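Local coordinates for protein fimbrial structural subunit (Actinomyces naeslundii, PDB 3QDH) that forms the shaft of Actinomyces type 2 fimbriae and, as an adhesin, mediates interactions with streptococci and host cells during oral biofilm development, at residues Y43-D48 against E139-N144; K8-Q13 against N152-R157. One frame throughout, in Å; residues are numbered along the deposited sequence.

Contact 1: residues Y43-D48 against E139-N144; sequences YFQLRD and EEPPAN
Y43 leans its ring against the proline pair P141-P142, and R47, four residues further along the strand, grips the carbonyls that follow. From CB outward the tyrosine meets 139-144 at every step. CB rests 3.3 Å from E139 O, and CG is about equally near that oxygen and P141 CA. At the middle of the ring P141 CA sits almost on the ring normal, 3.9 Å from the centroid and 10° off it, a CH-pi contact over one face. CD1 touches P141 CB at 3.9 Å. At the far end CZ and OH both lie 3.4 Å from P142 CD, this second proline crossing the tyrosine at about a right angle. With chi1 at 51°, CG sits between the backbone N and the carbonyl carbon, which brings the ring over P141 CA. Q45 likewise crosses P141, its CB 4.1 Å from P141 CG. R47 bends at chi3 (-73°) and turns its guanidinium to the loop backbone: NH2 bonds to P142 O at 2.9 Å, nearly in the guanidinium plane, while NH1 reaches A143 O at 2.9 Å from above that carbonyl's plane, a more bent bond. Two adjacent carbonyls are thus held by one side chain, fixing an irregular, proline-rich linker to the surface of the Sgo0707 N2-family module, probably the CnaA-type (DEv-IgG) fold. Strand 39-49 runs between strands 82-87 and 118-131, its hydrogen-bonded neighbours; P141 also touches T86 and Y43 touches I126, while on the other side of the strand F44 packs on helix 89-96.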
loop_
_atom_site.group_PDB
_atom_site.type_symbol
_atom_site.label_atom_id
_atom_site.label_comp_id
_atom_site.label_asym_id
_atom_site.label_seq_id
_atom_site.Cartn_x
_atom_site.Cartn_y
_atom_site.Cartn_z
ATOM N N TYR A 43 -13.017 0.979 -26.252
ATOM C CA TYR A 43 -12.685 0.366 -24.979
ATOM C C TYR A 43 -12.218 1.439 -24.000
ATOM O O TYR A 43 -11.927 2.558 -24.399
ATOM C CB TYR A 43 -11.600 -0.742 -25.136
ATOM C CG TYR A 43 -10.378 -0.278 -25.899
ATOM C CD1 TYR A 43 -9.334 0.395 -25.252
ATOM C CD2 TYR A 43 -10.265 -0.517 -27.277
ATOM C CE1 TYR A 43 -8.219 0.864 -25.990
ATOM C CE2 TYR A 43 -9.163 -0.074 -28.012
ATOM C CZ TYR A 43 -8.149 0.611 -27.364
ATOM O OH TYR A 43 -7.064 1.031 -28.097
ATOM N N PHE A 44 -12.172 1.082 -22.725
ATOM C CA PHE A 44 -11.682 1.958 -21.660
ATOM C C PHE A 44 -11.194 1.066 -20.519
ATOM O O PHE A 44 -11.975 0.342 -19.908
ATOM C CB PHE A 44 -12.795 2.929 -21.192
ATOM C CG PHE A 44 -12.315 4.002 -20.238
ATOM C CD1 PHE A 44 -12.408 5.352 -20.581
ATOM C CD2 PHE A 44 -11.788 3.660 -19.003
ATOM C CE1 PHE A 44 -11.955 6.353 -19.696
ATOM C CE2 PHE A 44 -11.329 4.652 -18.109
ATOM C CZ PHE A 44 -11.423 5.988 -18.452
ATOM N N GLN A 45 -9.893 1.114 -20.229
ATOM C CA GLN A 45 -9.290 0.221 -19.246
ATOM C C GLN A 45 -8.326 0.979 -18.347
ATOM O O GLN A 45 -7.511 1.756 -18.839
ATOM C CB GLN A 45 -8.534 -0.910 -19.968
ATOM C CG GLN A 45 -7.848 -1.958 -19.058
ATOM C CD GLN A 45 -7.059 -2.973 -19.872
ATOM O OE1 GLN A 45 -7.549 -4.067 -20.194
ATOM N NE2 GLN A 45 -5.846 -2.602 -20.237
ATOM N N LEU A 46 -8.413 0.740 -17.036
ATOM C CA LEU A 46 -7.378 1.182 -16.111
ATOM C C LEU A 46 -6.415 0.005 -15.894
ATOM O O LEU A 46 -6.842 -1.123 -15.625
ATOM C CB LEU A 46 -7.983 1.648 -14.780
ATOM C CG LEU A 46 -8.952 2.856 -14.801
ATOM C CD1 LEU A 46 -9.598 3.030 -13.426
ATOM C CD2 LEU A 46 -8.265 4.148 -15.261
ATOM N N ARG A 47 -5.120 0.277 -16.031
ATOM C CA ARG A 47 -4.098 -0.765 -15.999
ATOM C C ARG A 47 -3.015 -0.367 -15.010
ATOM O O ARG A 47 -2.677 0.806 -14.901
ATOM C CB ARG A 47 -3.473 -0.942 -17.379
ATOM C CG ARG A 47 -2.495 -2.120 -17.490
ATOM C CD ARG A 47 -1.984 -2.249 -18.912
ATOM N NE ARG A 47 -3.008 -2.769 -19.826
ATOM C CZ ARG A 47 -2.788 -3.049 -21.110
ATOM N NH1 ARG A 47 -1.575 -2.843 -21.639
ATOM N NH2 ARG A 47 -3.770 -3.534 -21.870
ATOM N N ASP A 48 -2.474 -1.356 -14.308
ATOM C CA ASP A 48 -1.459 -1.121 -13.295
ATOM C C ASP A 48 -0.636 -2.392 -13.133
ATOM O O ASP A 48 -1.162 -3.440 -12.746
ATOM C CB ASP A 48 -2.113 -0.713 -11.959
ATOM C CG ASP A 48 -1.134 -0.046 -10.986
ATOM O OD1 ASP A 48 0.024 -0.492 -10.883
ATOM O OD2 ASP A 48 -1.532 0.911 -10.283
ATOM N N GLU A 139 -14.211 -3.475 -28.117
ATOM C CA GLU A 139 -13.121 -4.318 -28.573
ATOM C C GLU A 139 -12.170 -4.565 -27.417
ATOM O O GLU A 139 -12.111 -3.769 -26.474
ATOM C CB GLU A 139 -12.383 -3.618 -29.712
ATOM C CG GLU A 139 -13.214 -3.512 -30.981
ATOM C CD GLU A 139 -12.610 -2.584 -32.016
ATOM O OE1 GLU A 139 -11.585 -1.922 -31.719
ATOM O OE2 GLU A 139 -13.157 -2.525 -33.144
ATOM N N GLU A 140 -11.423 -5.664 -27.490
ATOM C CA GLU A 140 -10.423 -5.961 -26.469
ATOM C C GLU A 140 -9.327 -4.902 -26.547
ATOM O O GLU A 140 -8.802 -4.639 -27.638
ATOM C CB GLU A 140 -9.827 -7.359 -26.663
ATOM C CG GLU A 140 -8.782 -7.744 -25.605
ATOM C CD GLU A 140 -8.216 -9.151 -25.784
ATOM O OE1 GLU A 140 -8.361 -9.731 -26.881
ATOM O OE2 GLU A 140 -7.620 -9.677 -24.817
ATOM N N PRO A 141 -8.997 -4.272 -25.402
ATOM C CA PRO A 141 -7.897 -3.310 -25.403
ATOM C C PRO A 141 -6.585 -3.986 -25.844
ATOM O O PRO A 141 -6.388 -5.171 -25.572
ATOM C CB PRO A 141 -7.788 -2.881 -23.933
ATOM C CG PRO A 141 -9.053 -3.270 -23.294
ATOM C CD PRO A 141 -9.572 -4.460 -24.057
ATOM N N PRO A 142 -5.693 -3.240 -26.515
ATOM C CA PRO A 142 -4.434 -3.867 -26.955
ATOM C C PRO A 142 -3.531 -4.251 -25.777
ATOM O O PRO A 142 -3.516 -3.560 -24.758
ATOM C CB PRO A 142 -3.768 -2.788 -27.819
ATOM C CG PRO A 142 -4.425 -1.497 -27.453
ATOM C CD PRO A 142 -5.778 -1.808 -26.862
ATOM N N ALA A 143 -2.790 -5.347 -25.920
ATOM C CA ALA A 143 -1.890 -5.809 -24.863
ATOM C C ALA A 143 -0.714 -4.853 -24.651
ATOM O O ALA A 143 -0.257 -4.664 -23.525
ATOM C CB ALA A 143 -1.379 -7.226 -25.171
ATOM N N ASN A 144 -0.249 -4.242 -25.735
ATOM C CA ASN A 144 0.960 -3.411 -25.708
ATOM C C ASN A 144 0.823 -2.102 -26.499
ATOM O O ASN A 144 1.562 -1.882 -27.464
ATOM C CB ASN A 144 2.168 -4.212 -26.238
ATOM C CG ASN A 144 2.451 -5.477 -25.425
ATOM O OD1 ASN A 144 2.305 -6.597 -25.929
ATOM N ND2 ASN A 144 2.858 -5.306 -24.170
#

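Contact 2: residues K8-Q13 against N152-R157; sequences KSIQEQ and NEVTSR
N152 turns its carboxamide to the backbone of K8 and binds it twice: OD1 accepts from K8 N at 2.9 Å, and ND2 donates to K8 O at 3.0 Å, with that oxygen lying in the amide plane. Chi1 of 63° swings the amide toward K8, and the paired bonds fix its rotation, so one side chain stands in for a strand neighbour. V154 fits between K8 and I10. The extended lysine crosses the valine at about a right angle, CE passing 4.0 Å from V154 CG2, whereas I10 and V154 lie alongside, pointing opposite ways, I10 CG1 lying 3.6 Å from V154 CG2. I10 CD1 continues to T155 O at 3.5 Å. Further on, one water joins Q13 OE1 to S156 OG, 2.6 Å from each; S156 OG also bonds W158 NE1. Beyond CE the lysine leaves the valine: NZ is covalently linked to N121 CG, an intramolecular isopeptide bond characteristic of Gram-positive pilins that probably stabilises the module, and hydrogen-bonds D48 OD2. Around the contact, F26 of strand 23-31 touches I10 and lies beside the K8 side chain, while strand 154-165 lies between strands 118-131 and 220-230.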
loop_
_atom_site.group_PDB
_atom_site.type_symbol
_atom_site.label_atom_id
_atom_site.label_comp_id
_atom_site.label_asym_id
_atom_site.label_seq_id
_atom_site.Cartn_x
_atom_site.Cartn_y
_atom_site.Cartn_z
ATOM N N LYS A 8 -2.612 9.210 -9.797
ATOM C CA LYS A 8 -2.432 8.137 -8.829
ATOM C C LYS A 8 -2.083 8.702 -7.457
ATOM O O LYS A 8 -1.344 9.698 -7.347
ATOM C CB LYS A 8 -1.359 7.146 -9.319
ATOM C CG LYS A 8 -1.165 5.929 -8.423
ATOM C CD LYS A 8 -0.353 4.827 -9.108
ATOM C CE LYS A 8 -0.302 3.601 -8.191
ATOM N NZ LYS A 8 0.278 2.342 -8.764
ATOM N N SER A 9 -2.638 8.076 -6.420
ATOM C CA SER A 9 -2.337 8.425 -5.037
ATOM C C SER A 9 -2.045 7.165 -4.227
ATOM O O SER A 9 -1.865 6.073 -4.793
ATOM C CB SER A 9 -3.507 9.200 -4.412
ATOM O OG SER A 9 -3.136 9.745 -3.152
ATOM N N ILE A 10 -1.971 7.325 -2.907
ATOM C CA ILE A 10 -1.818 6.203 -1.969
ATOM C C ILE A 10 -2.698 6.443 -0.739
ATOM O O ILE A 10 -2.717 7.540 -0.189
ATOM C CB ILE A 10 -0.350 6.030 -1.454
ATOM C CG1 ILE A 10 0.667 6.042 -2.601
ATOM C CG2 ILE A 10 -0.206 4.728 -0.654
ATOM C CD1 ILE A 10 2.136 6.172 -2.122
ATOM N N GLN A 11 -3.429 5.414 -0.323
ATOM C CA GLN A 11 -4.175 5.455 0.925
ATOM C C GLN A 11 -3.228 5.591 2.120
ATOM O O GLN A 11 -2.198 4.920 2.168
ATOM C CB GLN A 11 -4.970 4.158 1.098
ATOM C CG GLN A 11 -6.451 4.271 0.806
ATOM C CD GLN A 11 -7.268 3.370 1.720
ATOM O OE1 GLN A 11 -6.934 2.204 1.918
ATOM N NE2 GLN A 11 -8.335 3.918 2.298
ATOM N N GLU A 12 -3.581 6.461 3.068
ATOM C CA GLU A 12 -2.949 6.490 4.397
ATOM C C GLU A 12 -2.612 5.068 4.831
ATOM O O GLU A 12 -3.520 4.270 5.068
ATOM C CB GLU A 12 -3.928 7.045 5.432
ATOM C CG GLU A 12 -3.871 8.515 5.733
ATOM C CD GLU A 12 -4.549 8.823 7.064
ATOM O OE1 GLU A 12 -5.757 9.172 7.066
ATOM O OE2 GLU A 12 -3.881 8.681 8.113
ATOM N N GLN A 13 -1.328 4.747 4.965
ATOM C CA GLN A 13 -0.933 3.381 5.336
ATOM C C GLN A 13 -1.513 2.903 6.679
ATOM O O GLN A 13 -1.772 1.707 6.853
ATOM C CB GLN A 13 0.593 3.211 5.320
ATOM C CG GLN A 13 1.051 1.749 5.284
ATOM C CD GLN A 13 0.491 0.978 4.085
ATOM O OE1 GLN A 13 0.370 1.517 2.983
ATOM N NE2 GLN A 13 0.156 -0.288 4.300
ATOM N N ASN A 152 1.408 10.101 -12.810
ATOM C CA ASN A 152 2.472 10.401 -11.857
ATOM C C ASN A 152 2.910 9.122 -11.124
ATOM O O ASN A 152 2.111 8.188 -10.936
ATOM C CB ASN A 152 1.970 11.453 -10.849
ATOM C CG ASN A 152 0.802 10.948 -10.000
ATOM O OD1 ASN A 152 -0.325 10.763 -10.491
ATOM N ND2 ASN A 152 1.067 10.718 -8.717
ATOM N N GLU A 153 4.187 9.064 -10.752
ATOM C CA GLU A 153 4.714 7.930 -9.996
ATOM C C GLU A 153 4.573 8.245 -8.513
ATOM O O GLU A 153 4.964 9.330 -8.080
ATOM C CB GLU A 153 6.187 7.663 -10.357
ATOM C CG GLU A 153 6.775 6.361 -9.761
ATOM C CD GLU A 153 8.266 6.169 -10.053
ATOM O OE1 GLU A 153 9.066 7.085 -9.775
ATOM O OE2 GLU A 153 8.643 5.087 -10.548
ATOM N N VAL A 154 4.013 7.312 -7.738
ATOM C CA VAL A 154 3.947 7.478 -6.285
ATOM C C VAL A 154 4.943 6.515 -5.656
ATOM O O VAL A 154 5.321 5.530 -6.280
ATOM C CB VAL A 154 2.542 7.213 -5.692
ATOM C CG1 VAL A 154 1.497 8.193 -6.260
ATOM C CG2 VAL A 154 2.123 5.736 -5.886
ATOM N N THR A 155 5.359 6.815 -4.431
ATOM C CA THR A 155 6.317 5.982 -3.710
ATOM C C THR A 155 5.903 5.786 -2.258
ATOM O O THR A 155 5.545 6.743 -1.553
ATOM C CB THR A 155 7.760 6.569 -3.784
ATOM O OG1 THR A 155 8.131 6.735 -5.153
ATOM C CG2 THR A 155 8.768 5.636 -3.097
ATOM N N SER A 156 5.929 4.525 -1.837
ATOM C CA SER A 156 5.722 4.140 -0.452
ATOM C C SER A 156 7.053 3.575 0.062
ATOM O O SER A 156 7.630 2.676 -0.551
ATOM C CB SER A 156 4.614 3.088 -0.365
ATOM O OG SER A 156 4.336 2.741 0.976
ATOM N N ARG A 157 7.527 4.119 1.181
ATOM C CA ARG A 157 8.838 3.765 1.718
ATOM C C ARG A 157 8.745 2.849 2.926
ATOM O O ARG A 157 7.919 3.063 3.818
ATOM C CB ARG A 157 9.643 5.017 2.060
ATOM C CG ARG A 157 9.943 5.873 0.844
ATOM C CD ARG A 157 11.173 6.736 1.049
ATOM N NE ARG A 157 11.925 6.900 -0.198
ATOM C CZ ARG A 157 11.556 7.692 -1.203
ATOM N NH1 ARG A 157 10.437 8.408 -1.117
ATOM N NH2 ARG A 157 12.306 7.768 -2.295
HETATM O O HOH W 1 1.881 3.213 1.766
#

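Contact 2 joins residues near the start of the chain to the beginning of strand 154-165; contact 1 lies wholly between them in sequence, its segments at 43-48 and 139-144. The centres are 23 Å apart, yet the two meet directly through a 2.8 Å hydrogen bond to D48 OD2 from K8 NZ, the nitrogen of the isopeptide link to N121. Both reach the mixed sheet in which strand 118-131 pairs with strands 39-49 and 154-165. Contact 1 ties the linker back onto the first of the two modules in this C-terminal fragment, and contact 2 lies where that linker enters the next, SpaA-like module, consistent with a stiff junction in the fimbrial shaft.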